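PDB 5Z2K: periplasmic solute binding protein from Liberibacter asiaticus, which binds manganese or zinc in the periplasm and probably delivers the metal to an ABC transporter for uptake. Local coordinates for residues Asp37-Gln42 and Leu62-Thr67; Thr170-Leu175 and Pro191-Ser196. The protein carries 1 engineered substitution. All coordinates share one frame; numbering follows the deposited sequence.

Contact 1: Asp37-Gln42 and Leu62-Thr67; sequences DAHSYQ and LHLEET. Engineered in segment 37-42: A38 (natural residue Ser). With MN (manganese (II) ion), chain B.
The imidazole of H39 meets L64 through one methyl: CD1 sits obliquely against the ring, 3.5 Å from both ND1 and CE1, and the two side chains cross at about a right angle. At the ring's edge and in its plane lies water 2, which accepts from H39 ND1 at 2.6 Å and donates to L64 O. With the proton on ND1, NE2 on the far side of the ring keeps its lone pair for the manganese, 2.2 Å away. Water 2 thus backs the metal ligand, and L64 O holds the water; together they would help set the ring's rotation and could make the imidazole a slightly stronger ligand. CG of H39 lies anti to the carbonyl carbon (chi1 -61°), which carries the ring back to L64 although CB starts away from it. In this metal-binding solute receptor of the ZnuA family, the two loops follow strands 27-30 and 56-59 of the N-terminal parallel sheet and reach the metal cleft between the lobes. No direct hydrogen bond joins them; water does the work. Water 1 donates to H39 O and, at 2.7 Å, to L64 O, and accepts from T67 N, so L64 O receives two waters. T67, polar and at the exposed margin, lies with OG1 3.9 Å from H39 O, a packing distance. Deeper in, A38 O is hydrogen-bonded to Y68 OH. L64, with CG anti to its own N (chi1 -180°), sends CD1 to the histidine ring and CD2 toward CB of the engineered A38, 4.2 Å away; an apolar leucine suits this buried place against the imidazole. D37 shapes the loop as an Asx turn: OD2 takes H39 N at 2.8 Å from above the carboxylate plane, while OD1 accepts from S40 OG.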
ATOM      1  N   ASP A  37       4.868   7.835   9.065  1.00 28.55           N
ATOM      2  CA  ASP A  37       3.832   8.066   8.067  1.00 28.61           C
ATOM      3  C   ASP A  37       4.387   8.362   6.689  1.00 22.54           C
ATOM      4  O   ASP A  37       5.111   9.340   6.507  1.00 24.29           O
ATOM      5  CB  ASP A  37       2.908   9.203   8.511  1.00 35.66           C
ATOM      6  CG  ASP A  37       1.791   9.468   7.522  1.00 39.96           C
ATOM      7  OD1 ASP A  37       1.109  10.505   7.657  1.00 28.62           O
ATOM      8  OD2 ASP A  37       1.596   8.639   6.608  1.00 45.03           O
ATOM      9  N   ALA A  38       4.053   7.524   5.713  1.00 22.26           N
ATOM     10  CA  ALA A  38       4.559   7.797   4.344  1.00 20.21           C
ATOM     11  C   ALA A  38       3.848   8.963   3.618  1.00 19.86           C
ATOM     12  O   ALA A  38       4.339   9.410   2.580  1.00 20.60           O
ATOM     13  CB  ALA A  38       4.575   6.554   3.472  1.00 19.37           C
ATOM     14  N   HIS A  39       2.705   9.435   4.148  1.00 18.52           N
ATOM     15  CA  HIS A  39       1.964  10.518   3.534  1.00 20.59           C
ATOM     16  C   HIS A  39       2.474  11.881   3.963  1.00 23.83           C
ATOM     17  O   HIS A  39       2.182  12.847   3.278  1.00 27.86           O
ATOM     18  CB  HIS A  39       0.459  10.447   3.844  1.00 20.82           C
ATOM     19  CG  HIS A  39      -0.185   9.203   3.337  1.00 18.99           C
ATOM     20  ND1 HIS A  39      -0.261   8.921   1.996  1.00 18.08           N
ATOM     21  CD2 HIS A  39      -0.781   8.165   3.985  1.00 19.52           C
ATOM     22  CE1 HIS A  39      -0.880   7.751   1.833  1.00 18.15           C
ATOM     23  NE2 HIS A  39      -1.221   7.286   3.020  1.00 16.43           N
ATOM     24  N   SER A  40       3.153  11.962   5.095  1.00 25.96           N
ATOM     25  CA  SER A  40       3.700  13.259   5.570  1.00 30.35           C
ATOM     26  C   SER A  40       4.928  12.999   6.451  1.00 34.35           C
ATOM     27  O   SER A  40       4.815  12.653   7.639  1.00 35.95           O
ATOM     28  CB  SER A  40       2.698  14.018   6.385  1.00 34.04           C
ATOM     29  OG  SER A  40       2.388  13.218   7.483  1.00 41.35           O
ATOM     30  N   TYR A  41       6.095  13.157   5.854  1.00 33.47           N
ATOM     31  CA  TYR A  41       7.328  12.742   6.529  1.00 28.56           C
ATOM     32  C   TYR A  41       8.300  13.871   6.459  1.00 25.63           C
ATOM     33  O   TYR A  41       8.452  14.540   5.414  1.00 26.17           O
ATOM     34  CB  TYR A  41       7.872  11.454   5.902  1.00 24.04           C
ATOM     35  CG  TYR A  41       9.121  10.953   6.594  1.00 20.71           C
ATOM     36  CD1 TYR A  41       9.045  10.326   7.816  1.00 20.85           C
ATOM     37  CD2 TYR A  41      10.373  11.121   6.008  1.00 21.37           C
ATOM     38  CE1 TYR A  41      10.181   9.894   8.482  1.00 21.26           C
ATOM     39  CE2 TYR A  41      11.529  10.666   6.636  1.00 18.95           C
ATOM     40  CZ  TYR A  41      11.442  10.059   7.867  1.00 19.77           C
ATOM     41  OH  TYR A  41      12.560   9.610   8.531  1.00 19.31           O
ATOM     42  N   GLN A  42       8.965  14.093   7.590  1.00 24.93           N
ATOM     43  CA  GLN A  42      10.070  15.045   7.680  1.00 25.96           C
ATOM     44  C   GLN A  42      11.439  14.334   7.566  1.00 22.25           C
ATOM     45  O   GLN A  42      11.819  13.599   8.470  1.00 22.09           O
ATOM     46  CB  GLN A  42      10.012  15.805   9.009  1.00 28.57           C
ATOM     47  CG  GLN A  42      11.158  16.795   9.181  1.00 34.87           C
ATOM     48  CD  GLN A  42      11.227  17.825   8.070  1.00 40.00           C
ATOM     49  OE1 GLN A  42      10.371  18.711   7.991  1.00 48.19           O
ATOM     50  NE2 GLN A  42      12.268  17.748   7.235  1.00 38.63           N
ATOM     51  N   LEU A  62       2.619   7.821  -7.723  1.00 14.71           N
ATOM     52  CA  LEU A  62       1.213   8.141  -7.475  1.00 15.20           C
ATOM     53  C   LEU A  62       1.079   9.194  -6.340  1.00 16.38           C
ATOM     54  O   LEU A  62       0.160   9.160  -5.518  1.00 15.96           O
ATOM     55  CB  LEU A  62       0.415   6.872  -7.200  1.00 15.23           C
ATOM     56  CG  LEU A  62       0.445   5.784  -8.274  1.00 14.95           C
ATOM     57  CD1 LEU A  62      -0.221   4.493  -7.767  1.00 14.44           C
ATOM     58  CD2 LEU A  62      -0.171   6.246  -9.595  1.00 17.23           C
ATOM     59  N   HIS A  63       2.034  10.133  -6.342  1.00 16.27           N
ATOM     60  CA  HIS A  63       2.150  11.225  -5.403  1.00 17.43           C
ATOM     61  C   HIS A  63       2.339  10.847  -3.945  1.00 16.83           C
ATOM     62  O   HIS A  63       2.219  11.755  -3.104  1.00 17.62           O
ATOM     63  CB  HIS A  63       0.950  12.180  -5.530  1.00 20.11           C
ATOM     64  CG  HIS A  63       0.896  12.891  -6.844  1.00 23.56           C
ATOM     65  ND1 HIS A  63       0.096  13.998  -7.056  1.00 28.08           N
ATOM     66  CD2 HIS A  63       1.536  12.654  -8.020  1.00 26.15           C
ATOM     67  CE1 HIS A  63       0.270  14.426  -8.303  1.00 28.68           C
ATOM     68  NE2 HIS A  63       1.142  13.633  -8.905  1.00 30.23           N
ATOM     69  N   LEU A  64       2.680   9.603  -3.635  1.00 15.48           N
ATOM     70  CA  LEU A  64       2.847   9.203  -2.243  1.00 15.39           C
ATOM     71  C   LEU A  64       3.889  10.095  -1.556  1.00 16.26           C
ATOM     72  O   LEU A  64       3.688  10.597  -0.434  1.00 14.95           O
ATOM     73  CB  LEU A  64       3.244   7.742  -2.116  1.00 14.75           C
ATOM     74  CG  LEU A  64       3.436   7.250  -0.683  1.00 14.81           C
ATOM     75  CD1 LEU A  64       2.098   7.208   0.054  1.00 16.64           C
ATOM     76  CD2 LEU A  64       4.112   5.895  -0.624  1.00 15.80           C
ATOM     77  N   GLU A  65       4.988  10.308  -2.278  1.00 15.76           N
ATOM     78  CA  GLU A  65       6.118  11.015  -1.756  1.00 15.43           C
ATOM     79  C   GLU A  65       6.103  12.506  -2.026  1.00 17.89           C
ATOM     80  O   GLU A  65       7.138  13.197  -1.811  1.00 16.94           O
ATOM     81  CB  GLU A  65       7.423  10.391  -2.293  1.00 15.34           C
ATOM     82  CG  GLU A  65       7.663   8.961  -1.909  1.00 13.47           C
ATOM     83  CD  GLU A  65       7.096   7.938  -2.876  1.00 13.30           C
ATOM     84  OE1 GLU A  65       6.546   8.331  -3.931  1.00 14.10           O
ATOM     85  OE2 GLU A  65       7.183   6.726  -2.545  1.00 12.64           O
ATOM     86  N   GLU A  66       4.978  13.056  -2.487  1.00 18.04           N
ATOM     87  CA  GLU A  66       4.981  14.412  -3.029  1.00 20.84           C
ATOM     88  C   GLU A  66       5.545  15.455  -2.058  1.00 21.75           C
ATOM     89  O   GLU A  66       6.242  16.352  -2.490  1.00 22.10           O
ATOM     90  CB  GLU A  66       3.571  14.820  -3.493  1.00 23.86           C
ATOM     91  CG  GLU A  66       2.553  14.846  -2.395  1.00 26.52           C
ATOM     92  CD  GLU A  66       1.108  15.090  -2.920  1.00 35.58           C
ATOM     93  OE1 GLU A  66       0.939  15.513  -4.083  1.00 36.96           O
ATOM     94  OE2 GLU A  66       0.172  14.838  -2.142  1.00 39.85           O
ATOM     95  N   THR A  67       5.301  15.298  -0.769  1.00 20.91           N
ATOM     96  CA  THR A  67       5.744  16.295   0.203  1.00 25.11           C
ATOM     97  C   THR A  67       7.229  16.222   0.591  1.00 23.78           C
ATOM     98  O   THR A  67       7.732  17.173   1.200  1.00 25.08           O
ATOM     99  CB  THR A  67       4.934  16.256   1.498  1.00 26.60           C
ATOM    100  OG1 THR A  67       5.183  15.056   2.174  1.00 26.67           O
ATOM    101  CG2 THR A  67       3.464  16.426   1.228  1.00 29.41           C
TER
HETATM  102 MN    MN B 301      -2.729   5.696   3.409  1.00 15.77          MN
HETATM  103  O   HOH W   1       3.794  13.145   0.589  1.00 22.62           O
HETATM  104  O   HOH W   2       0.848  10.595   0.270  1.00 28.14           O
HETATM  105  O   HOH W   3       8.450  17.694   4.027  1.00 26.90           O

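Contact 2: Thr170-Leu175 and Pro191-Ser196; sequences TSEGCL and PINSDS. With MN (manganese (II) ion), chain B.
E172 and N193 lie with carboxylate and amide stacked, their planes 3° apart, N193 CG 3.3 Å from E172 OE2. Both carboxylate oxygens are occupied. OE1 and OE2 chelate the manganese at 2.3 and 2.2 Å; the extended glutamate chain supplies the reach from the backbone. OE2 also accepts N193 N at 2.8 Å on its anti side (N-H...O 156°), and OE1 receives water 4, which in turn accepts from N193 ND2. An asparagine serves well here, its flat amide lying over the carboxylate while OD1 is held by W190 NE1 and N224 ND2. The backbone adds a weak bond from G173 N to P191 O, 3.3 Å; G173, centre of an inverse gamma turn, brings its backbone close to P191. E172 O is taken by T170 OG1 at 2.6 Å and its N by E221 OE1, so both backbone ends of the metal ligand are anchored. The segments follow the parallel strands 167-170 and 185-188 of the second lobe and lead into helices 176-182 and 200-212, with strand 217-221 packed against T170, S171 and C174.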
ATOM      1  N   THR A 170     -13.992   1.337   4.274  1.00 16.80           N
ATOM      2  CA  THR A 170     -12.882   1.637   5.156  1.00 15.71           C
ATOM      3  C   THR A 170     -12.924   3.130   5.573  1.00 15.82           C
ATOM      4  O   THR A 170     -13.810   3.895   5.170  1.00 16.07           O
ATOM      5  CB  THR A 170     -11.562   1.331   4.438  1.00 15.15           C
ATOM      6  OG1 THR A 170     -11.497   2.104   3.240  1.00 14.70           O
ATOM      7  CG2 THR A 170     -11.476  -0.153   4.041  1.00 16.05           C
ATOM      8  N   SER A 171     -11.949   3.532   6.390  1.00 15.05           N
ATOM      9  CA  SER A 171     -11.838   4.910   6.841  1.00 15.66           C
ATOM     10  C   SER A 171     -11.076   5.728   5.804  1.00 15.37           C
ATOM     11  O   SER A 171     -11.698   6.521   5.092  1.00 16.66           O
ATOM     12  CB  SER A 171     -11.174   4.929   8.222  1.00 15.89           C
ATOM     13  OG  SER A 171     -12.002   4.240   9.177  1.00 16.14           O
ATOM     14  N   GLU A 172      -9.786   5.479   5.666  1.00 14.39           N
ATOM     15  CA  GLU A 172      -9.023   5.972   4.511  1.00 14.77           C
ATOM     16  C   GLU A 172      -9.408   5.200   3.250  1.00 14.10           C
ATOM     17  O   GLU A 172      -9.729   4.026   3.341  1.00 13.39           O
ATOM     18  CB  GLU A 172      -7.521   5.789   4.761  1.00 14.57           C
ATOM     19  CG  GLU A 172      -6.660   6.611   3.792  1.00 14.88           C
ATOM     20  CD  GLU A 172      -5.210   6.243   3.806  1.00 14.33           C
ATOM     21  OE1 GLU A 172      -4.901   5.042   3.943  1.00 14.11           O
ATOM     22  OE2 GLU A 172      -4.387   7.143   3.598  1.00 15.77           O
ATOM     23  N   GLY A 173      -9.347   5.836   2.069  1.00 15.43           N
ATOM     24  CA  GLY A 173      -9.551   5.132   0.789  1.00 14.91           C
ATOM     25  C   GLY A 173      -8.391   4.258   0.393  1.00 15.75           C
ATOM     26  O   GLY A 173      -7.843   4.364  -0.727  1.00 16.31           O
ATOM     27  N   CYS A 174      -8.044   3.337   1.270  1.00 13.42           N
ATOM     28  CA  CYS A 174      -6.863   2.535   1.102  1.00 13.44           C
ATOM     29  C   CYS A 174      -7.046   1.232   0.290  1.00 13.69           C
ATOM     30  O   CYS A 174      -6.032   0.569   0.029  1.00 13.50           O
ATOM     31  CB  CYS A 174      -6.307   2.181   2.472  1.00 13.65           C
ATOM     32  SG  CYS A 174      -7.507   1.312   3.551  1.00 14.05           S
ATOM     33  N   LEU A 175      -8.292   0.880  -0.055  1.00 13.21           N
ATOM     34  CA  LEU A 175      -8.565  -0.414  -0.723  1.00 14.14           C
ATOM     35  C   LEU A 175      -9.095  -0.252  -2.130  1.00 14.56           C
ATOM     36  O   LEU A 175      -9.563  -1.225  -2.722  1.00 14.48           O
ATOM     37  CB  LEU A 175      -9.491  -1.323   0.078  1.00 13.84           C
ATOM     38  CG  LEU A 175      -9.037  -1.709   1.495  1.00 14.33           C
ATOM     39  CD1 LEU A 175     -10.071  -2.607   2.162  1.00 15.54           C
ATOM     40  CD2 LEU A 175      -7.675  -2.367   1.495  1.00 14.72           C
ATOM     41  N   PRO A 191      -9.982  10.254   1.330  1.00 18.79           N
ATOM     42  CA  PRO A 191      -9.101   9.502   0.387  1.00 19.12           C
ATOM     43  C   PRO A 191      -7.713   9.145   0.955  1.00 18.46           C
ATOM     44  O   PRO A 191      -7.248   8.011   0.776  1.00 18.03           O
ATOM     45  CB  PRO A 191      -8.974  10.444  -0.826  1.00 19.81           C
ATOM     46  CG  PRO A 191     -10.091  11.422  -0.680  1.00 22.59           C
ATOM     47  CD  PRO A 191     -10.406  11.559   0.795  1.00 21.19           C
ATOM     48  N   ILE A 192      -7.083  10.094   1.640  1.00 18.34           N
ATOM     49  CA  ILE A 192      -5.746   9.956   2.156  1.00 19.48           C
ATOM     50  C   ILE A 192      -5.610  10.492   3.565  1.00 19.98           C
ATOM     51  O   ILE A 192      -6.123  11.590   3.881  1.00 21.25           O
ATOM     52  CB  ILE A 192      -4.725  10.666   1.204  1.00 22.39           C
ATOM     53  CG1 ILE A 192      -4.890  10.154  -0.234  1.00 22.20           C
ATOM     54  CG2 ILE A 192      -3.311  10.385   1.683  1.00 23.21           C
ATOM     55  CD1 ILE A 192      -4.010  10.843  -1.265  1.00 23.43           C
ATOM     56  N   ASN A 193      -4.938   9.744   4.440  1.00 19.55           N
ATOM     57  CA  ASN A 193      -4.849  10.123   5.837  1.00 21.47           C
ATOM     58  C   ASN A 193      -4.209  11.465   6.012  1.00 28.45           C
ATOM     59  O   ASN A 193      -4.636  12.200   6.904  1.00 32.95           O
ATOM     60  CB  ASN A 193      -4.023   9.124   6.642  1.00 21.30           C
ATOM     61  CG  ASN A 193      -4.766   7.824   6.845  1.00 19.58           C
ATOM     62  OD1 ASN A 193      -6.001   7.841   6.948  1.00 18.37           O
ATOM     63  ND2 ASN A 193      -4.041   6.718   6.901  1.00 19.15           N
ATOM     64  N   SER A 194      -3.179  11.771   5.228  1.00 27.68           N
ATOM     65  CA  SER A 194      -2.620  13.151   5.393  1.00 53.72           C
ATOM     66  C   SER A 194      -3.678  14.308   5.438  1.00 52.98           C
ATOM     67  O   SER A 194      -3.629  15.127   6.348  1.00 69.11           O
ATOM     68  CB  SER A 194      -1.520  13.450   4.367  1.00 49.73           C
ATOM     69  OG  SER A 194      -1.960  13.209   3.048  1.00 47.66           O
ATOM     70  N   ASP A 195      -4.625  14.342   4.490  1.00 68.68           N
ATOM     71  CA  ASP A 195      -5.514  15.509   4.352  1.00 82.81           C
ATOM     72  C   ASP A 195      -6.129  15.861   5.704  1.00 90.19           C
ATOM     73  O   ASP A 195      -6.789  15.035   6.346  1.00 99.89           O
ATOM     74  CB  ASP A 195      -6.548  15.443   3.167  1.00 82.44           C
ATOM     75  CG  ASP A 195      -7.519  14.203   3.187  1.00 79.24           C
ATOM     76  OD1 ASP A 195      -8.339  14.105   4.131  1.00 79.80           O
ATOM     77  OD2 ASP A 195      -7.524  13.374   2.204  1.00 54.49           O
ATOM     78  N   SER A 196      -5.819  17.073   6.162  1.00 94.18           N
ATOM     79  CA  SER A 196      -6.317  17.558   7.443  1.00 96.26           C
ATOM     80  C   SER A 196      -7.805  17.862   7.324  1.00 98.97           C
ATOM     81  O   SER A 196      -8.540  17.758   8.309  1.00108.48           O
ATOM     82  CB  SER A 196      -5.545  18.787   7.918  1.00 88.40           C
ATOM     83  OG  SER A 196      -5.249  18.643   9.289  1.00 89.22           O
TER
HETATM   84 MN    MN B 301      -2.729   5.696   3.409  1.00 15.77          MN
HETATM   85  O   HOH W   4      -5.305   4.020   6.459  1.00 15.27           O

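Contacts 1 and 2 meet at the manganese, their centres about 13 Å apart. Each supplies one side-chain ligand, H39 from 37-42 and E172 from 170-175; H106 and D247 complete the site. H39 NE2 and E172 OE2 are neighbours on the ion, 3.2 Å apart because both bind it. The two lobes also touch directly: H39 ND1 lies 3.4 Å from I192 CG2, and H39 CB is 3.6 Å from S194 CB, so loop 191-196 packs on the histidine while its N193 holds the glutamate. The metal is therefore gripped by loops of both lobes, consistent with a site in the cleft between them.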